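PDB 6HDY: 2-hydroxyisobutyryl-CoA synthetase from Aquincola tertiaricarbonis, which belongs to the ANL superfamily of AMP-binding enzymes, with a large AMP-binding domain and a small C-terminal domain. Local coordinates for residues E13-P18 and D47-G52; S384-A389 and H400-T405. All coordinates share one frame; numbering follows the deposited sequence.

In the fold
Interaction 1 (13-18 with 47-52) and interaction 2 (384-389 with 400-405) sit on opposite sides of the chain's centre, with their own centres about 42 Å apart and their nearest atoms about 28 Å apart. The first packs a loop near the start of the modelled chain against helix 43-64. The second, far later in sequence, lies in the AMP-binding enzyme C-terminal domain and joins helix 383-391 to strand 399-403. It is also the more buried of the two. The side chain of Asp387 in interaction 2 lies about 10 Å from a bound 8LQ molecule, near the ligand but not touching it.

Interaction 1: E13-P18 and D47-G52; sequences EEWNFP and DKAILG
Trp15 extends its indole toward Ala49 with CG anti to the backbone N (chi1 -169°), and chi2 of -119° turns the pyrrole N-H and the adjoining benzo edge toward the helix. Two ring atoms make the approach. NE1 lies 3.8 Å from Ala49 CB, while CZ2 comes to 3.7 Å from Ala49 O, the carbonyl oxygen meeting the indole at its edge and near its plane. Ile50 takes a smaller share through its backbone; its CB points away from the loop, and its side chain touches Gln301. No direct hydrogen bond joins the two segments. Instead one water bridges them: it accepts from Trp15 NE1 at 2.9 Å and donates to Ala49 O at 3.3 Å. The contact therefore combines a methyl standing above the ring plane at the NE1 corner, a carbonyl oxygen at the ring edge and a water between the two polar atoms. It joins a loop without regular secondary structure to one turn of the long helix 43-64. Around it, Arg53 of the same helix makes a cation-pi contact with the indole, and the Trp15 side chain also touches Arg38 of helix 36-40. Two residues further along the loop, Phe17 packs edge-to-face with Tyr60, so the loop meets the helix again closer to its C-terminal end. Chemically, the water gives the indole N-H an acceptor even though the helix offers it no direct bond. Ala49 O is likewise engaged at the helix surface, where the ring edge comes close to the backbone. Between Trp15 and Ala49 the direct contact is van der Waals, and the only hydrogen-bonded path runs through the water.

Interaction 2: S384-A389 and H400-T405; sequences SEIDAA and HRIVIT
The His400 imidazole presents its edge to Asp387: OD1 lies near the ring plane, 3.4 Å from CE1, and the carboxylate is turned 34° from that plane. This is an approach to a ring carbon, since OD1 is 4.2 Å from ND1, and ND1 is hydrogen-bonded to Tyr396 OH instead. Ile386 meets the same ring obliquely, with CG2 3.7 Å from NE2 and 3.9 Å from CD2. A chi1 of 71° sets His400 CG between its backbone N and carbonyl carbon, carrying the ring toward the helix. In the C-terminal domain of this AMP-binding enzyme family, helix 383-391 lies against strand 399-403 of a mixed sheet. Their local axes approach to 10.0 Å and run at 143° in an antiparallel sense. Two residues further along the strand, Ile402 reaches toward Ile386 of the helix, tip to tip, their CD1 atoms 3.8 Å apart. Leu413 and Leu415 of the adjoining strand 413-419 touch both isoleucines, extending this apolar layer between helix and sheet. Asp387 also has a long, weak ion pair with Arg469, and the His400 side chain packs on Arg469 too. A nearby carboxylate would be expected to favour a protonated imidazole, although the histidine's charge is not established and Arg469 may offset the effect.

Interaction 1: E13-P18 and D47-G52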
# COMPACT_ATOMS: atom_id res chain seq x y z
N GLU A 13 -32.79 5.69 -1.33
CA GLU A 13 -32.21 4.49 -1.94
C GLU A 13 -31.40 3.71 -0.93
O GLU A 13 -30.52 4.27 -0.29
CB GLU A 13 -31.33 4.83 -3.16
CG GLU A 13 -32.00 5.65 -4.26
CD GLU A 13 -31.88 7.16 -4.13
OE1 GLU A 13 -31.69 7.66 -3.00
OE2 GLU A 13 -32.00 7.84 -5.17
N GLU A 14 -31.75 2.43 -0.75
CA GLU A 14 -31.11 1.45 0.13
C GLU A 14 -30.90 1.96 1.55
O GLU A 14 -29.85 1.72 2.16
CB GLU A 14 -29.81 0.94 -0.52
CG GLU A 14 -30.10 0.44 -1.92
CD GLU A 14 -28.97 -0.26 -2.63
OE1 GLU A 14 -28.68 -1.42 -2.25
OE2 GLU A 14 -28.46 0.30 -3.62
N TRP A 15 -31.93 2.67 2.08
CA TRP A 15 -31.92 3.24 3.42
C TRP A 15 -32.25 2.17 4.45
O TRP A 15 -33.41 1.84 4.64
CB TRP A 15 -32.87 4.44 3.51
CG TRP A 15 -32.75 5.26 4.77
CD1 TRP A 15 -33.73 5.46 5.70
CD2 TRP A 15 -31.61 6.02 5.19
NE1 TRP A 15 -33.25 6.29 6.70
CE2 TRP A 15 -31.96 6.65 6.41
CE3 TRP A 15 -30.32 6.22 4.67
CZ2 TRP A 15 -31.08 7.48 7.10
CZ3 TRP A 15 -29.44 7.02 5.37
CH2 TRP A 15 -29.82 7.65 6.57
N ASN A 16 -31.21 1.61 5.08
CA ASN A 16 -31.38 0.55 6.07
C ASN A 16 -30.19 0.51 7.02
O ASN A 16 -29.06 0.81 6.61
CB ASN A 16 -31.49 -0.82 5.34
CG ASN A 16 -32.08 -1.96 6.14
OD1 ASN A 16 -33.02 -1.79 6.94
ND2 ASN A 16 -31.60 -3.17 5.88
N PHE A 17 -30.46 0.14 8.29
CA PHE A 17 -29.41 -0.08 9.28
C PHE A 17 -29.58 -1.47 9.91
O PHE A 17 -30.63 -1.73 10.50
CB PHE A 17 -29.31 0.99 10.37
CG PHE A 17 -28.06 0.83 11.23
CD1 PHE A 17 -28.07 0.03 12.37
CD2 PHE A 17 -26.88 1.48 10.89
CE1 PHE A 17 -26.93 -0.12 13.16
CE2 PHE A 17 -25.74 1.35 11.68
CZ PHE A 17 -25.77 0.54 12.81
N PRO A 18 -28.54 -2.34 9.84
CA PRO A 18 -27.23 -2.17 9.16
C PRO A 18 -27.41 -2.07 7.64
O PRO A 18 -28.29 -2.73 7.09
CB PRO A 18 -26.47 -3.46 9.53
CG PRO A 18 -27.18 -4.02 10.73
CD PRO A 18 -28.63 -3.67 10.47
N ASP A 47 -33.40 15.26 7.24
CA ASP A 47 -33.16 15.47 8.67
C ASP A 47 -34.11 14.64 9.54
O ASP A 47 -33.73 14.26 10.65
CB ASP A 47 -33.24 16.95 9.04
CG ASP A 47 -32.00 17.77 8.75
OD1 ASP A 47 -31.02 17.21 8.20
OD2 ASP A 47 -32.00 18.99 9.08
N LYS A 48 -35.31 14.32 9.01
CA LYS A 48 -36.28 13.48 9.71
C LYS A 48 -35.76 12.04 9.77
O LYS A 48 -35.79 11.40 10.83
CB LYS A 48 -37.66 13.52 9.03
CG LYS A 48 -38.44 14.80 9.35
CD LYS A 48 -39.96 14.63 9.28
CE LYS A 48 -40.69 15.91 9.65
NZ LYS A 48 -42.06 15.65 10.15
N ALA A 49 -35.30 11.53 8.62
CA ALA A 49 -34.79 10.18 8.48
C ALA A 49 -33.43 10.04 9.18
O ALA A 49 -33.20 9.00 9.78
CB ALA A 49 -34.68 9.82 7.00
N ILE A 50 -32.60 11.10 9.19
CA ILE A 50 -31.29 11.13 9.88
C ILE A 50 -31.52 10.91 11.38
O ILE A 50 -30.86 10.07 11.96
CB ILE A 50 -30.48 12.42 9.57
CG1 ILE A 50 -29.91 12.37 8.15
CG2 ILE A 50 -29.36 12.66 10.61
CD1 ILE A 50 -29.63 13.70 7.53
N LEU A 51 -32.50 11.62 11.96
CA LEU A 51 -32.89 11.50 13.37
C LEU A 51 -33.36 10.07 13.66
O LEU A 51 -33.01 9.52 14.70
CB LEU A 51 -33.99 12.53 13.72
CG LEU A 51 -34.76 12.35 15.06
CD1 LEU A 51 -33.82 12.49 16.27
CD2 LEU A 51 -35.95 13.31 15.14
N GLY A 52 -34.12 9.49 12.72
CA GLY A 52 -34.61 8.12 12.78
C GLY A 52 -33.46 7.14 12.84
O GLY A 52 -33.43 6.25 13.70
O HOH W 1 -34.55 6.07 9.30

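Interaction 2: S384-A389 and H400-T405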
# COMPACT_ATOMS: atom_id res chain seq x y z
N SER A 384 -2.40 27.64 7.70
CA SER A 384 -3.00 27.66 6.36
C SER A 384 -3.17 29.09 5.81
O SER A 384 -3.23 29.25 4.58
CB SER A 384 -4.32 26.90 6.33
OG SER A 384 -5.29 27.53 7.15
N GLU A 385 -3.28 30.10 6.70
CA GLU A 385 -3.44 31.52 6.30
C GLU A 385 -2.12 32.05 5.70
O GLU A 385 -2.15 32.78 4.72
CB GLU A 385 -3.90 32.38 7.48
CG GLU A 385 -5.29 32.03 8.01
CD GLU A 385 -5.66 32.68 9.34
OE1 GLU A 385 -4.81 32.71 10.25
OE2 GLU A 385 -6.82 33.12 9.47
N ILE A 386 -0.98 31.61 6.28
CA ILE A 386 0.38 31.93 5.83
C ILE A 386 0.66 31.23 4.50
O ILE A 386 1.17 31.87 3.57
CB ILE A 386 1.42 31.57 6.93
CG1 ILE A 386 1.28 32.54 8.13
CG2 ILE A 386 2.87 31.55 6.39
CD1 ILE A 386 1.71 31.99 9.44
N ASP A 387 0.30 29.93 4.40
CA ASP A 387 0.44 29.13 3.19
C ASP A 387 -0.32 29.78 2.04
O ASP A 387 0.24 29.91 0.97
CB ASP A 387 -0.08 27.70 3.43
CG ASP A 387 0.25 26.71 2.33
OD1 ASP A 387 1.38 26.77 1.80
OD2 ASP A 387 -0.61 25.86 2.03
N ALA A 388 -1.58 30.23 2.29
CA ALA A 388 -2.45 30.89 1.32
C ALA A 388 -1.85 32.21 0.80
O ALA A 388 -1.84 32.43 -0.41
CB ALA A 388 -3.82 31.14 1.91
N ALA A 389 -1.34 33.07 1.72
CA ALA A 389 -0.78 34.37 1.36
C ALA A 389 0.48 34.22 0.51
O ALA A 389 0.61 34.91 -0.50
CB ALA A 389 -0.49 35.19 2.61
N HIS A 400 8.07 26.87 2.61
CA HIS A 400 8.33 27.77 3.74
C HIS A 400 8.19 26.98 5.04
O HIS A 400 7.65 25.86 5.04
CB HIS A 400 7.37 28.98 3.73
CG HIS A 400 5.95 28.65 4.09
ND1 HIS A 400 5.06 28.20 3.14
CD2 HIS A 400 5.32 28.74 5.28
CE1 HIS A 400 3.91 28.04 3.77
NE2 HIS A 400 4.02 28.33 5.07
N ARG A 401 8.68 27.56 6.13
CA ARG A 401 8.55 27.06 7.49
C ARG A 401 8.13 28.24 8.36
O ARG A 401 8.51 29.39 8.09
CB ARG A 401 9.87 26.48 8.05
CG ARG A 401 10.37 25.16 7.44
CD ARG A 401 9.63 23.90 7.87
NE ARG A 401 8.70 23.54 6.83
CZ ARG A 401 8.79 22.47 6.05
NH1 ARG A 401 9.70 21.54 6.29
NH2 ARG A 401 7.95 22.31 5.04
N ILE A 402 7.31 27.96 9.37
CA ILE A 402 6.88 28.93 10.37
C ILE A 402 7.62 28.50 11.64
O ILE A 402 7.56 27.32 12.00
CB ILE A 402 5.34 28.96 10.56
CG1 ILE A 402 4.60 29.08 9.21
CG2 ILE A 402 4.92 30.06 11.53
CD1 ILE A 402 3.18 28.52 9.24
N VAL A 403 8.42 29.41 12.24
CA VAL A 403 9.20 29.13 13.44
C VAL A 403 8.56 29.87 14.63
O VAL A 403 8.47 31.10 14.63
CB VAL A 403 10.73 29.37 13.30
CG1 VAL A 403 11.46 29.10 14.60
CG2 VAL A 403 11.32 28.50 12.18
N ILE A 404 8.03 29.09 15.59
CA ILE A 404 7.30 29.63 16.75
C ILE A 404 7.80 29.09 18.08
O ILE A 404 8.64 28.18 18.14
CB ILE A 404 5.74 29.41 16.63
CG1 ILE A 404 5.33 27.93 16.91
CG2 ILE A 404 5.16 29.95 15.30
CD1 ILE A 404 3.83 27.69 17.25
N THR A 405 7.24 29.65 19.15
CA THR A 405 7.40 29.18 20.52
C THR A 405 6.05 29.25 21.23
O THR A 405 5.39 30.29 21.18
CB THR A 405 8.57 29.86 21.27
OG1 THR A 405 8.75 29.14 22.48
CG2 THR A 405 8.35 31.36 21.57